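Local coordinates for protein trehalose monomycolate transport factor A (Mycolicibacterium smegmatis MC2 155, PDB 6T84) that is required for MmpL3-dependent transport of trehalose monomycolate to the cell wall, and for growth and cell elongation, at residues 26-31 with 46-51; 31-36 with 65-70; 38-43 with 141-146; 70-75 with 153-158. One frame throughout, in Å; residues are numbered along the deposited sequence.

All four contacts lie in the probably cytoplasmic part of the N-terminal domain, which binds MmpL3. Contact 1 is a two-stranded pairing whose centre is about 17 Å from the centre of the chain. The centres of contacts 1 and 2 are about 6 Å apart, and the salt bridge Lys50–Glu68 joins them. Contacts 2, 3 and 4 all reach the large antiparallel sheet. Strands 60-67 and 71-77 are neighbours there, and contacts 2 and 4 share Val70. Contacts 2 and 3 are joined through Met41, which touches Phe65 and Ile67. Along the chain, contacts 1, 2 and 3 interleave, so residues 26-43 pass from strand 49-50 over strand 60-67 to strand 141-144. Contacts 3 and 4 also cross.

Contact 1 of 4, residues 26-31 with 46-51; sequences EYESED and DVTAKN
The Tyr27 side chain, in one of its two conformers, overlaps Lys50 and Asn51. Its CG stands anti to the backbone N (chi1 -180°), which swings the ring back over the other strand. Lys50 CD lies 3.8 Å from Tyr27 OH, and Asn51 OD1, also in one of two conformers, is 3.7 Å from Tyr27 CE1. The Asn51 amide is turned almost perpendicular to the ring, at 82°. The amide also has partners outside the pair, with OD1 bonded to Tyr25 and ND2 to Asp66. The backbones form a short antiparallel pairing of strands 28-29 and 49-50. Ser29 and Ala49 form a hydrogen-bonded pair, with Ser29 N 3.0 Å from Ala49 O. Glu28 and Lys50 form the next, non-hydrogen-bonded pair. Beyond it, Asn51 N donates to Tyr27 O at 2.8 Å. At the other end a water bridges Ser29 O and Ala49 N.

Glu28 and Lys50 lie side by side on one face and point the same way. The extended Glu28 chain brings Glu28 OE2 to 2.6 Å from Thr48 OG1. The threonine hydroxyl donates to the anti side of that oxygen, 29° out of the carboxylate plane. Lys50 NZ remains 5.0 Å from Glu28 OE2 and forms its salt bridge with Glu68. The Glu28 carboxylate is thus held by a neutral hydroxyl, while the nearby lysine probably steadies its negative charge at longer range.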
loop_
_atom_site.group_PDB
_atom_site.type_symbol
_atom_site.label_atom_id
_atom_site.label_comp_id
_atom_site.label_asym_id
_atom_site.label_seq_id
_atom_site.Cartn_x
_atom_site.Cartn_y
_atom_site.Cartn_z
ATOM N N GLU A 26 13.299 4.604 12.783
ATOM C CA GLU A 26 13.076 5.828 13.560
ATOM C C GLU A 26 11.797 5.675 14.365
ATOM O O GLU A 26 10.803 5.180 13.843
ATOM C CB GLU A 26 12.791 7.030 12.601
ATOM C CG GLU A 26 13.897 7.325 11.664
ATOM C CD GLU A 26 13.544 8.445 10.699
ATOM O OE1 GLU A 26 12.409 8.964 10.693
ATOM O OE2 GLU A 26 14.412 8.781 9.893
ATOM N N TYR A 27 11.762 6.196 15.582
ATOM C CA TYR A 27 10.526 6.017 16.319
ATOM C C TYR A 27 9.391 6.814 15.718
ATOM O O TYR A 27 8.229 6.374 15.765
ATOM C CB TYR A 27 10.665 6.404 17.779
ATOM C CG TYR A 27 9.346 6.177 18.448
ATOM C CD1 TYR A 27 8.817 4.885 18.521
ATOM C CD2 TYR A 27 8.594 7.231 18.941
ATOM C CE1 TYR A 27 7.569 4.651 19.092
ATOM C CE2 TYR A 27 7.332 7.001 19.535
ATOM C CZ TYR A 27 6.844 5.704 19.627
ATOM O OH TYR A 27 5.623 5.473 20.227
ATOM N N GLU A 28 9.679 7.990 15.158
ATOM C CA GLU A 28 8.605 8.802 14.626
ATOM C C GLU A 28 9.187 9.665 13.527
ATOM O O GLU A 28 10.371 10.025 13.567
ATOM C CB GLU A 28 8.077 9.732 15.764
ATOM C CG GLU A 28 6.950 10.654 15.381
ATOM C CD GLU A 28 6.334 11.346 16.584
ATOM O OE1 GLU A 28 6.908 11.267 17.695
ATOM O OE2 GLU A 28 5.262 11.966 16.400
ATOM N N SER A 29 8.355 9.986 12.549
ATOM C CA SER A 29 8.753 10.948 11.535
ATOM C C SER A 29 7.601 11.912 11.336
ATOM O O SER A 29 6.507 11.498 10.913
ATOM C CB SER A 29 9.127 10.274 10.214
ATOM O OG SER A 29 9.341 11.315 9.267
ATOM N N GLU A 30 7.861 13.191 11.604
ATOM C CA GLU A 30 6.761 14.135 11.695
ATOM C C GLU A 30 6.208 14.573 10.352
ATOM O O GLU A 30 5.072 15.043 10.313
ATOM C CB GLU A 30 7.138 15.341 12.570
ATOM C CG GLU A 30 7.547 14.948 13.985
ATOM C CD GLU A 30 7.835 16.147 14.874
ATOM O OE1 GLU A 30 7.657 17.294 14.412
ATOM O OE2 GLU A 30 8.241 15.938 16.037
ATOM N N ASP A 31 6.948 14.430 9.258
ATOM C CA ASP A 31 6.425 14.896 7.984
ATOM C C ASP A 31 6.118 13.782 6.996
ATOM O O ASP A 31 5.546 14.045 5.942
ATOM C CB ASP A 31 7.353 15.925 7.342
ATOM C CG ASP A 31 7.271 17.280 8.027
ATOM O OD1 ASP A 31 6.145 17.729 8.382
ATOM O OD2 ASP A 31 8.336 17.891 8.229
ATOM N N ASP A 46 -4.047 14.760 11.300
ATOM C CA ASP A 46 -3.346 15.153 12.527
ATOM C C ASP A 46 -2.734 13.947 13.249
ATOM O O ASP A 46 -2.912 13.749 14.454
ATOM C CB ASP A 46 -4.235 15.985 13.456
ATOM C CG ASP A 46 -3.430 16.738 14.503
ATOM O OD1 ASP A 46 -2.749 17.728 14.143
ATOM O OD2 ASP A 46 -3.465 16.328 15.685
ATOM N N VAL A 47 -2.015 13.122 12.484
ATOM C CA VAL A 47 -1.272 11.987 13.015
ATOM C C VAL A 47 0.126 12.032 12.420
ATOM O O VAL A 47 0.362 12.646 11.384
ATOM C CB VAL A 47 -1.948 10.635 12.699
ATOM C CG1 VAL A 47 -3.260 10.485 13.480
ATOM C CG2 VAL A 47 -2.182 10.484 11.199
ATOM N N THR A 48 1.063 11.387 13.098
ATOM C CA THR A 48 2.395 11.236 12.550
ATOM C C THR A 48 2.704 9.759 12.429
ATOM O O THR A 48 2.142 8.919 13.137
ATOM C CB THR A 48 3.464 11.840 13.449
ATOM O OG1 THR A 48 3.444 11.140 14.687
ATOM C CG2 THR A 48 3.216 13.331 13.717
ATOM N N ALA A 49 3.661 9.472 11.577
ATOM C CA ALA A 49 4.099 8.105 11.315
ATOM C C ALA A 49 4.966 7.638 12.480
ATOM O O ALA A 49 5.878 8.365 12.928
ATOM C CB ALA A 49 4.897 8.098 10.017
ATOM N N LYS A 50 4.705 6.436 12.989
ATOM C CA LYS A 50 5.479 5.901 14.104
ATOM C C LYS A 50 6.080 4.565 13.734
ATOM O O LYS A 50 5.597 3.872 12.835
ATOM C CB LYS A 50 4.645 5.766 15.392
ATOM C CG LYS A 50 4.294 7.147 15.954
ATOM C CD LYS A 50 3.778 7.086 17.346
ATOM C CE LYS A 50 3.522 8.524 17.841
ATOM N NZ LYS A 50 2.618 8.584 19.013
ATOM N N ASN A 51 7.086 4.148 14.507
ATOM C CA ASN A 51 7.785 2.878 14.252
ATOM C C ASN A 51 8.153 2.758 12.773
ATOM O O ASN A 51 7.752 1.829 12.051
ATOM C CB ASN A 51 6.938 1.679 14.691
ATOM C CG ASN A 51 6.833 1.580 16.147
ATOM O OD1 ASN A 51 7.828 1.683 16.838
ATOM N ND2 ASN A 51 5.622 1.334 16.655
HETATM O O HOH W 1 4.289 11.779 9.526
HETATM O O HOH W 2 2.827 13.747 9.483
#

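Contact 2 of 4, residues 31-36 with 65-70; sequences DLLKRW and FDIEEV
A 3-10 turn, residues 32-35, packs here against the end of strand 60-67 in the large antiparallel sheet. The contact is apolar and centres on the Phe65 ring. Phe65 CG sits between its own backbone N and carbonyl carbon (chi1 52°), which turns the ring toward the turn. Leu32 CD2 meets Phe65 CD2 at 3.8 Å. Leu33 CD2 lies closer, 3.2 Å from Phe65 CE1, so this side of the packing is tight. The same Leu33 methyl reaches Ile67 CD1 at 4.2 Å, and Ile67 CG1 lies in plane at the edge of the phenyl ring.

Trp36 comes from the direction opposite to Phe65. Its six-membered ring is nearly parallel to the phenyl ring, with 12° between the planes. The rings are slid so far apart that they barely overlap, and their centroids are 5.5 Å apart. Ala49 and Val52 also touch Phe65, and Trp148 meets Trp36 edge-to-face. At the outer side of the turn, Lys34 NZ meets the anti lone pair of Asp31 OD1 in a salt bridge. In the aromatic pair, Trp36 CZ3 lies 3.5 Å from both Phe65 CZ and Phe65 CE2.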
loop_
_atom_site.group_PDB
_atom_site.type_symbol
_atom_site.label_atom_id
_atom_site.label_comp_id
_atom_site.label_asym_id
_atom_site.label_seq_id
_atom_site.Cartn_x
_atom_site.Cartn_y
_atom_site.Cartn_z
ATOM N N ASP A 31 6.948 14.430 9.258
ATOM C CA ASP A 31 6.425 14.896 7.984
ATOM C C ASP A 31 6.118 13.782 6.996
ATOM O O ASP A 31 5.546 14.045 5.942
ATOM C CB ASP A 31 7.353 15.925 7.342
ATOM C CG ASP A 31 7.271 17.280 8.027
ATOM O OD1 ASP A 31 6.145 17.729 8.382
ATOM O OD2 ASP A 31 8.336 17.891 8.229
ATOM N N LEU A 32 6.437 12.544 7.329
ATOM C CA LEU A 32 6.375 11.468 6.347
ATOM C C LEU A 32 5.005 11.361 5.650
ATOM O O LEU A 32 4.936 11.254 4.413
ATOM C CB LEU A 32 6.695 10.161 7.094
ATOM C CG LEU A 32 7.079 8.999 6.173
ATOM C CD1 LEU A 32 8.292 9.311 5.392
ATOM C CD2 LEU A 32 7.338 7.753 6.988
ATOM N N LEU A 33 3.910 11.416 6.418
ATOM C CA LEU A 33 2.578 11.069 5.897
ATOM C C LEU A 33 2.081 12.055 4.861
ATOM O O LEU A 33 1.139 11.731 4.118
ATOM C CB LEU A 33 1.543 11.016 7.023
ATOM C CG LEU A 33 1.814 9.940 8.092
ATOM C CD1 LEU A 33 0.714 9.923 9.115
ATOM C CD2 LEU A 33 1.886 8.587 7.413
ATOM N N LYS A 34 2.660 13.244 4.810
ATOM C CA LYS A 34 2.100 14.247 3.930
ATOM C C LYS A 34 2.259 13.892 2.471
ATOM O O LYS A 34 1.595 14.496 1.629
ATOM C CB LYS A 34 2.768 15.604 4.202
ATOM C CG LYS A 34 2.409 16.193 5.562
ATOM C CD LYS A 34 3.030 17.582 5.751
ATOM C CE LYS A 34 2.582 18.241 7.054
ATOM N NZ LYS A 34 3.070 17.520 8.263
ATOM N N ARG A 35 3.081 12.892 2.134
ATOM C CA ARG A 35 3.307 12.682 0.716
ATOM C C ARG A 35 2.236 11.823 0.075
ATOM O O ARG A 35 2.196 11.754 -1.156
ATOM C CB ARG A 35 4.703 12.145 0.389
ATOM C CG ARG A 35 5.099 10.906 1.088
ATOM C CD ARG A 35 6.501 10.508 0.655
ATOM N NE ARG A 35 7.476 11.545 0.975
ATOM C CZ ARG A 35 8.258 12.136 0.080
ATOM N NH1 ARG A 35 8.198 11.775 -1.199
ATOM N NH2 ARG A 35 9.105 13.083 0.473
ATOM N N TRP A 36 1.362 11.212 0.874
ATOM C CA TRP A 36 0.316 10.332 0.339
ATOM C C TRP A 36 -1.066 10.828 0.734
ATOM O O TRP A 36 -1.257 11.349 1.842
ATOM C CB TRP A 36 0.500 8.897 0.858
ATOM C CG TRP A 36 1.852 8.394 0.525
ATOM C CD1 TRP A 36 2.341 8.121 -0.722
ATOM C CD2 TRP A 36 2.920 8.168 1.435
ATOM N NE1 TRP A 36 3.657 7.708 -0.629
ATOM C CE2 TRP A 36 4.026 7.701 0.686
ATOM C CE3 TRP A 36 3.035 8.272 2.827
ATOM C CZ2 TRP A 36 5.244 7.388 1.279
ATOM C CZ3 TRP A 36 4.240 7.936 3.422
ATOM C CH2 TRP A 36 5.330 7.507 2.651
ATOM N N PHE A 65 5.465 1.962 8.215
ATOM C CA PHE A 65 5.193 2.795 9.392
ATOM C C PHE A 65 3.798 2.487 9.912
ATOM O O PHE A 65 2.979 1.869 9.221
ATOM C CB PHE A 65 5.339 4.300 9.083
ATOM C CG PHE A 65 4.551 4.731 7.901
ATOM C CD1 PHE A 65 3.213 5.129 8.045
ATOM C CD2 PHE A 65 5.108 4.685 6.628
ATOM C CE1 PHE A 65 2.436 5.472 6.909
ATOM C CE2 PHE A 65 4.354 5.068 5.504
ATOM C CZ PHE A 65 3.019 5.469 5.647
ATOM N N ASP A 66 3.543 2.899 11.158
ATOM C CA ASP A 66 2.233 2.748 11.766
ATOM C C ASP A 66 1.545 4.108 11.809
ATOM O O ASP A 66 2.184 5.134 12.059
ATOM C CB ASP A 66 2.349 2.220 13.204
ATOM C CG ASP A 66 3.033 0.879 13.280
ATOM O OD1 ASP A 66 2.989 0.111 12.292
ATOM O OD2 ASP A 66 3.578 0.566 14.362
ATOM N N ILE A 67 0.243 4.096 11.557
ATOM C CA ILE A 67 -0.631 5.231 11.830
ATOM C C ILE A 67 -1.485 4.793 13.004
ATOM O O ILE A 67 -2.358 3.941 12.849
ATOM C CB ILE A 67 -1.514 5.556 10.611
ATOM C CG1 ILE A 67 -0.619 5.698 9.355
ATOM C CG2 ILE A 67 -2.383 6.783 10.896
ATOM C CD1 ILE A 67 -1.398 6.007 8.074
ATOM N N GLU A 68 -1.240 5.360 14.189
ATOM C CA GLU A 68 -1.786 4.780 15.429
ATOM C C GLU A 68 -3.250 4.360 15.340
ATOM O O GLU A 68 -4.112 5.139 14.922
ATOM C CB GLU A 68 -1.630 5.762 16.578
ATOM C CG GLU A 68 -0.242 5.807 17.165
ATOM C CD GLU A 68 -0.072 6.988 18.084
ATOM O OE1 GLU A 68 -0.446 6.875 19.267
ATOM O OE2 GLU A 68 0.406 8.039 17.615
ATOM N N GLU A 69 -3.510 3.119 15.751
ATOM C CA GLU A 69 -4.852 2.539 15.782
ATOM C C GLU A 69 -5.575 2.631 14.435
ATOM O O GLU A 69 -6.806 2.671 14.379
ATOM C CB GLU A 69 -5.687 3.148 16.910
ATOM C CG GLU A 69 -5.019 3.053 18.275
ATOM C CD GLU A 69 -5.820 3.746 19.362
ATOM O OE1 GLU A 69 -6.819 4.423 19.027
ATOM O OE2 GLU A 69 -5.451 3.612 20.552
ATOM N N VAL A 70 -4.832 2.670 13.332
ATOM C CA VAL A 70 -5.474 2.695 12.022
ATOM C C VAL A 70 -4.903 1.569 11.166
ATOM O O VAL A 70 -5.637 0.666 10.703
ATOM C CB VAL A 70 -5.289 4.036 11.295
ATOM C CG1 VAL A 70 -5.790 3.919 9.855
ATOM C CG2 VAL A 70 -6.013 5.169 12.020
#

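Contact 3 of 4, residues 38-43 with 141-146; sequences RGVMST and IMWNEQ
Gly39 CA sits over the face of the Trp143 indole. It is 3.5 Å from the centroid of the six-membered ring and 13° off the ring normal, a CH-pi contact. The carbonyl carbon of Arg38 lies over the same indole, offset toward the rim. With no side chain on Gly39, its CA can come this close to the ring. The two Val40 methyls reach different side chains: Val40 CG2 touches Trp143 CH2 at 3.9 Å, and Val40 CG1 meets Ile141 CD1 at 3.8 Å. Met41 CG packs obliquely near Trp143 CZ2.

This is the loop between strands 28-29 and 49-50, with its short 3-10 turn, lying on strand 141-144 of the large antiparallel sheet. Strands 86-90 and 148-153 pair with that strand on either side.

The polar edge gathers at Glu145 OE2, which accepts two N-H groups. Trp143 NE1 donates at 2.8 Å, almost straight at 173° and exactly in the indole plane, to the anti lone pair of Glu145 OE2. Arg38 N donates to Glu145 OE2 from above the carboxylate plane, also at 2.8 Å. The NE1 bond helps fix the rotation of the indole, and the Arg38 N bond ties the loop backbone to the same oxygen. Glu145 OE1 takes a further bond from Lys37 N, and the Arg38 guanidinium pairs with Asp100.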
loop_
_atom_site.group_PDB
_atom_site.type_symbol
_atom_site.label_atom_id
_atom_site.label_comp_id
_atom_site.label_asym_id
_atom_site.label_seq_id
_atom_site.Cartn_x
_atom_site.Cartn_y
_atom_site.Cartn_z
ATOM N N ARG A 38 -4.320 9.174 -0.543
ATOM C CA ARG A 38 -5.464 8.295 -0.790
ATOM C C ARG A 38 -5.393 7.047 0.095
ATOM O O ARG A 38 -4.662 7.033 1.088
ATOM C CB ARG A 38 -5.535 7.948 -2.285
ATOM C CG ARG A 38 -5.741 9.150 -3.173
ATOM C CD ARG A 38 -6.228 8.698 -4.541
ATOM N NE ARG A 38 -6.333 9.762 -5.505
ATOM C CZ ARG A 38 -7.480 10.167 -6.027
ATOM N NH1 ARG A 38 -8.635 9.610 -5.671
ATOM N NH2 ARG A 38 -7.475 11.112 -6.929
ATOM N N GLY A 39 -6.153 5.994 -0.249
ATOM C CA GLY A 39 -6.176 4.801 0.581
ATOM C C GLY A 39 -6.534 5.161 2.000
ATOM O O GLY A 39 -7.438 5.979 2.246
ATOM N N VAL A 40 -5.783 4.613 2.964
ATOM C CA VAL A 40 -6.038 4.968 4.363
ATOM C C VAL A 40 -5.668 6.390 4.720
ATOM O O VAL A 40 -6.082 6.863 5.789
ATOM C CB VAL A 40 -5.368 4.034 5.393
ATOM C CG1 VAL A 40 -5.864 2.661 5.228
ATOM C CG2 VAL A 40 -3.880 4.041 5.254
ATOM N N MET A 41 -4.930 7.092 3.863
ATOM C CA MET A 41 -4.509 8.450 4.204
ATOM C C MET A 41 -5.653 9.455 4.127
ATOM O O MET A 41 -5.578 10.497 4.778
ATOM C CB MET A 41 -3.377 8.925 3.303
ATOM C CG MET A 41 -2.211 8.019 3.160
ATOM S SD MET A 41 -1.464 7.553 4.744
ATOM C CE MET A 41 -0.303 6.325 4.169
ATOM N N SER A 42 -6.724 9.152 3.390
ATOM C CA SER A 42 -7.794 10.140 3.286
ATOM C C SER A 42 -8.706 10.154 4.510
ATOM O O SER A 42 -9.315 11.188 4.804
ATOM C CB SER A 42 -8.588 9.948 1.996
ATOM O OG SER A 42 -9.157 8.651 1.923
ATOM N N THR A 43 -8.801 9.039 5.243
ATOM C CA THR A 43 -9.665 8.943 6.416
ATOM C C THR A 43 -8.926 9.203 7.731
ATOM O O THR A 43 -9.417 8.829 8.803
ATOM C CB THR A 43 -10.404 7.601 6.450
ATOM O OG1 THR A 43 -9.461 6.521 6.481
ATOM C CG2 THR A 43 -11.298 7.455 5.222
ATOM N N ILE A 141 -6.114 -2.982 2.161
ATOM C CA ILE A 141 -6.292 -1.944 1.154
ATOM C C ILE A 141 -4.944 -1.813 0.457
ATOM O O ILE A 141 -3.913 -1.625 1.110
ATOM C CB ILE A 141 -6.717 -0.596 1.768
ATOM C CG1 ILE A 141 -8.040 -0.685 2.553
ATOM C CG2 ILE A 141 -6.855 0.454 0.672
ATOM C CD1 ILE A 141 -8.360 0.590 3.320
ATOM N N MET A 142 -4.938 -1.934 -0.870
ATOM C CA MET A 142 -3.748 -1.725 -1.689
ATOM C C MET A 142 -4.102 -0.690 -2.736
ATOM O O MET A 142 -5.179 -0.762 -3.347
ATOM C CB MET A 142 -3.331 -3.018 -2.434
ATOM C CG MET A 142 -3.161 -4.194 -1.487
ATOM S SD MET A 142 -2.529 -5.613 -2.381
ATOM C CE MET A 142 -3.890 -6.717 -2.157
ATOM N N TRP A 143 -3.191 0.261 -2.994
ATOM C CA TRP A 143 -3.528 1.307 -3.949
ATOM C C TRP A 143 -2.248 1.936 -4.436
ATOM O O TRP A 143 -1.197 1.767 -3.829
ATOM C CB TRP A 143 -4.470 2.375 -3.376
ATOM C CG TRP A 143 -3.816 3.369 -2.407
ATOM C CD1 TRP A 143 -3.484 4.668 -2.712
ATOM C CD2 TRP A 143 -3.454 3.172 -1.017
ATOM N NE1 TRP A 143 -2.951 5.287 -1.588
ATOM C CE2 TRP A 143 -2.903 4.398 -0.550
ATOM C CE3 TRP A 143 -3.561 2.085 -0.113
ATOM C CZ2 TRP A 143 -2.465 4.574 0.761
ATOM C CZ3 TRP A 143 -3.094 2.249 1.166
ATOM C CH2 TRP A 143 -2.581 3.494 1.604
ATOM N N ASN A 144 -2.343 2.658 -5.536
ATOM C CA ASN A 144 -1.217 3.476 -5.945
ATOM C C ASN A 144 -1.592 4.942 -6.020
ATOM O O ASN A 144 -2.762 5.331 -6.133
ATOM C CB ASN A 144 -0.647 3.052 -7.273
ATOM C CG ASN A 144 -1.563 3.460 -8.420
ATOM O OD1 ASN A 144 -2.662 2.864 -8.627
ATOM N ND2 ASN A 144 -1.144 4.487 -9.177
ATOM N N GLU A 145 -0.541 5.759 -5.919
ATOM C CA GLU A 145 -0.603 7.187 -6.211
ATOM C C GLU A 145 0.417 7.430 -7.318
ATOM O O GLU A 145 0.885 6.489 -7.959
ATOM C CB GLU A 145 -0.400 8.023 -4.937
ATOM C CG GLU A 145 -1.491 7.655 -3.923
ATOM C CD GLU A 145 -1.558 8.466 -2.673
ATOM O OE1 GLU A 145 -1.129 9.629 -2.681
ATOM O OE2 GLU A 145 -2.104 7.958 -1.670
ATOM N N GLN A 146 0.768 8.696 -7.578
ATOM C CA GLN A 146 1.536 8.940 -8.782
ATOM C C GLN A 146 2.857 8.170 -8.805
ATOM O O GLN A 146 3.207 7.546 -9.814
ATOM C CB GLN A 146 1.783 10.433 -8.947
ATOM C CG GLN A 146 2.505 10.721 -10.272
ATOM C CD GLN A 146 2.602 12.186 -10.588
ATOM O OE1 GLN A 146 1.677 12.943 -10.327
ATOM N NE2 GLN A 146 3.729 12.590 -11.162
#

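Contact 4 of 4, residues 70-75 with 153-158; sequences VATVIA and MPVTSN
Thr72 OG1 stands anti to the carbonyl carbon (chi1 -67°), placing the hydroxyl beside Val155. Thr72 OG1 lies 3.4 Å from Val155 CA. Val155 CG2 presses on the Ala71 backbone, 3.2 Å from Ala71 C. In one of its two conformers the Met153 chain bends at its end (chi3 80°), which brings Met153 CE to 3.6 Å from Ile74 CD1. Trp162 of helix 159-175 also touches Met153.

Strand 71-77 here pairs with the end of strand 148-153. Thr72 and Met153 form an antiparallel hydrogen-bonded pair, and both bonds, Thr72 N to Met153 O and Met153 N to Thr72 O, are 2.8 Å long. A classic beta bulge precedes the pair, with Val70 and Ala71 both facing Ile67. Past Met153 the other segment leaves the sheet through a type I turn, Pro154 to Ser157. Pro154 O accepts from the backbone N of Ser157 and, in one conformer, from its hydroxyl. Asn158 then caps the helix at its N-cap position.

One water lies within hydrogen-bonding distance of Thr72 OG1 (2.7 Å), Val155 O and Ser157 O. Thr72 OG1 is in addition bonded to Asp66 OD1. The threonine hydroxyl therefore links an acidic side chain of the neighbouring strand to the water-bound carbonyls of the turn.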
loop_
_atom_site.group_PDB
_atom_site.type_symbol
_atom_site.label_atom_id
_atom_site.label_comp_id
_atom_site.label_asym_id
_atom_site.label_seq_id
_atom_site.Cartn_x
_atom_site.Cartn_y
_atom_site.Cartn_z
ATOM N N VAL A 70 -4.832 2.670 13.332
ATOM C CA VAL A 70 -5.474 2.695 12.022
ATOM C C VAL A 70 -4.903 1.569 11.166
ATOM O O VAL A 70 -5.637 0.666 10.703
ATOM C CB VAL A 70 -5.289 4.036 11.295
ATOM C CG1 VAL A 70 -5.790 3.919 9.855
ATOM C CG2 VAL A 70 -6.013 5.169 12.020
ATOM N N ALA A 71 -3.597 1.623 10.935
ATOM C CA ALA A 71 -2.996 0.686 10.002
ATOM C C ALA A 71 -1.485 0.720 10.125
ATOM O O ALA A 71 -0.902 1.732 10.525
ATOM C CB ALA A 71 -3.322 1.080 8.553
ATOM N N THR A 72 -0.851 -0.357 9.667
ATOM C CA THR A 72 0.559 -0.363 9.306
ATOM C C THR A 72 0.600 -0.277 7.780
ATOM O O THR A 72 -0.118 -1.015 7.106
ATOM C CB THR A 72 1.226 -1.662 9.780
ATOM O OG1 THR A 72 1.244 -1.690 11.236
ATOM C CG2 THR A 72 2.676 -1.836 9.250
ATOM N N VAL A 73 1.355 0.661 7.246
ATOM C CA VAL A 73 1.420 0.929 5.811
ATOM C C VAL A 73 2.813 0.617 5.299
ATOM O O VAL A 73 3.815 0.966 5.936
ATOM C CB VAL A 73 1.061 2.402 5.523
ATOM C CG1 VAL A 73 1.152 2.680 4.035
ATOM C CG2 VAL A 73 -0.359 2.681 6.038
ATOM N N ILE A 74 2.884 0.034 4.104
ATOM C CA ILE A 74 4.133 -0.142 3.373
ATOM C C ILE A 74 3.978 0.611 2.065
ATOM O O ILE A 74 3.008 0.371 1.326
ATOM C CB ILE A 74 4.390 -1.641 3.101
ATOM C CG1 ILE A 74 4.496 -2.408 4.419
ATOM C CG2 ILE A 74 5.642 -1.835 2.218
ATOM C CD1 ILE A 74 4.552 -3.982 4.186
ATOM N N ALA A 75 4.885 1.578 1.810
ATOM C CA ALA A 75 4.858 2.387 0.586
ATOM C C ALA A 75 6.108 2.104 -0.225
ATOM O O ALA A 75 7.218 2.255 0.293
ATOM C CB ALA A 75 4.829 3.880 0.900
ATOM N N MET A 153 -2.264 -2.679 6.250
ATOM C CA MET A 153 -2.648 -3.859 7.014
ATOM C C MET A 153 -2.947 -3.477 8.453
ATOM O O MET A 153 -2.597 -2.381 8.907
ATOM C CB MET A 153 -1.517 -4.909 6.967
ATOM C CG MET A 153 -0.221 -4.538 7.676
ATOM S SD MET A 153 1.131 -5.738 7.467
ATOM C CE MET A 153 1.686 -5.252 5.863
ATOM N N PRO A 154 -3.556 -4.369 9.229
ATOM C CA PRO A 154 -3.792 -4.055 10.652
ATOM C C PRO A 154 -2.481 -3.783 11.407
ATOM O O PRO A 154 -1.438 -4.372 11.122
ATOM C CB PRO A 154 -4.510 -5.301 11.184
ATOM C CG PRO A 154 -5.172 -5.856 9.942
ATOM C CD PRO A 154 -4.175 -5.651 8.824
ATOM N N VAL A 155 -2.562 -2.895 12.413
ATOM C CA VAL A 155 -1.373 -2.570 13.209
ATOM C C VAL A 155 -0.957 -3.736 14.062
ATOM O O VAL A 155 0.184 -3.795 14.518
ATOM C CB VAL A 155 -1.580 -1.312 14.077
ATOM C CG1 VAL A 155 -0.331 -0.997 14.883
ATOM C CG2 VAL A 155 -1.856 -0.150 13.234
ATOM N N THR A 156 -1.852 -4.644 14.334
ATOM C CA THR A 156 -1.527 -5.858 15.068
ATOM C C THR A 156 -0.770 -6.871 14.216
ATOM O O THR A 156 -0.471 -7.964 14.707
ATOM C CB THR A 156 -2.832 -6.470 15.596
ATOM O OG1 THR A 156 -3.809 -6.451 14.540
ATOM C CG2 THR A 156 -3.377 -5.671 16.760
ATOM N N SER A 157 -0.452 -6.540 12.965
ATOM C CA SER A 157 0.303 -7.477 12.162
ATOM C C SER A 157 1.667 -7.709 12.810
ATOM O O SER A 157 2.188 -6.865 13.527
ATOM C CB SER A 157 0.491 -6.901 10.752
ATOM O OG SER A 157 -0.752 -6.814 10.079
ATOM N N ASN A 158 2.269 -8.852 12.505
ATOM C CA ASN A 158 3.522 -9.282 13.110
ATOM C C ASN A 158 4.603 -9.351 12.059
ATOM O O ASN A 158 4.332 -9.064 10.891
ATOM C CB ASN A 158 3.334 -10.618 13.831
ATOM C CG ASN A 158 2.920 -11.775 12.898
ATOM O OD1 ASN A 158 3.200 -11.782 11.703
ATOM N ND2 ASN A 158 2.227 -12.758 13.460
HETATM O O HOH W 3 -5.113 -1.944 12.942
HETATM O O HOH W 4 2.190 -3.947 12.465
#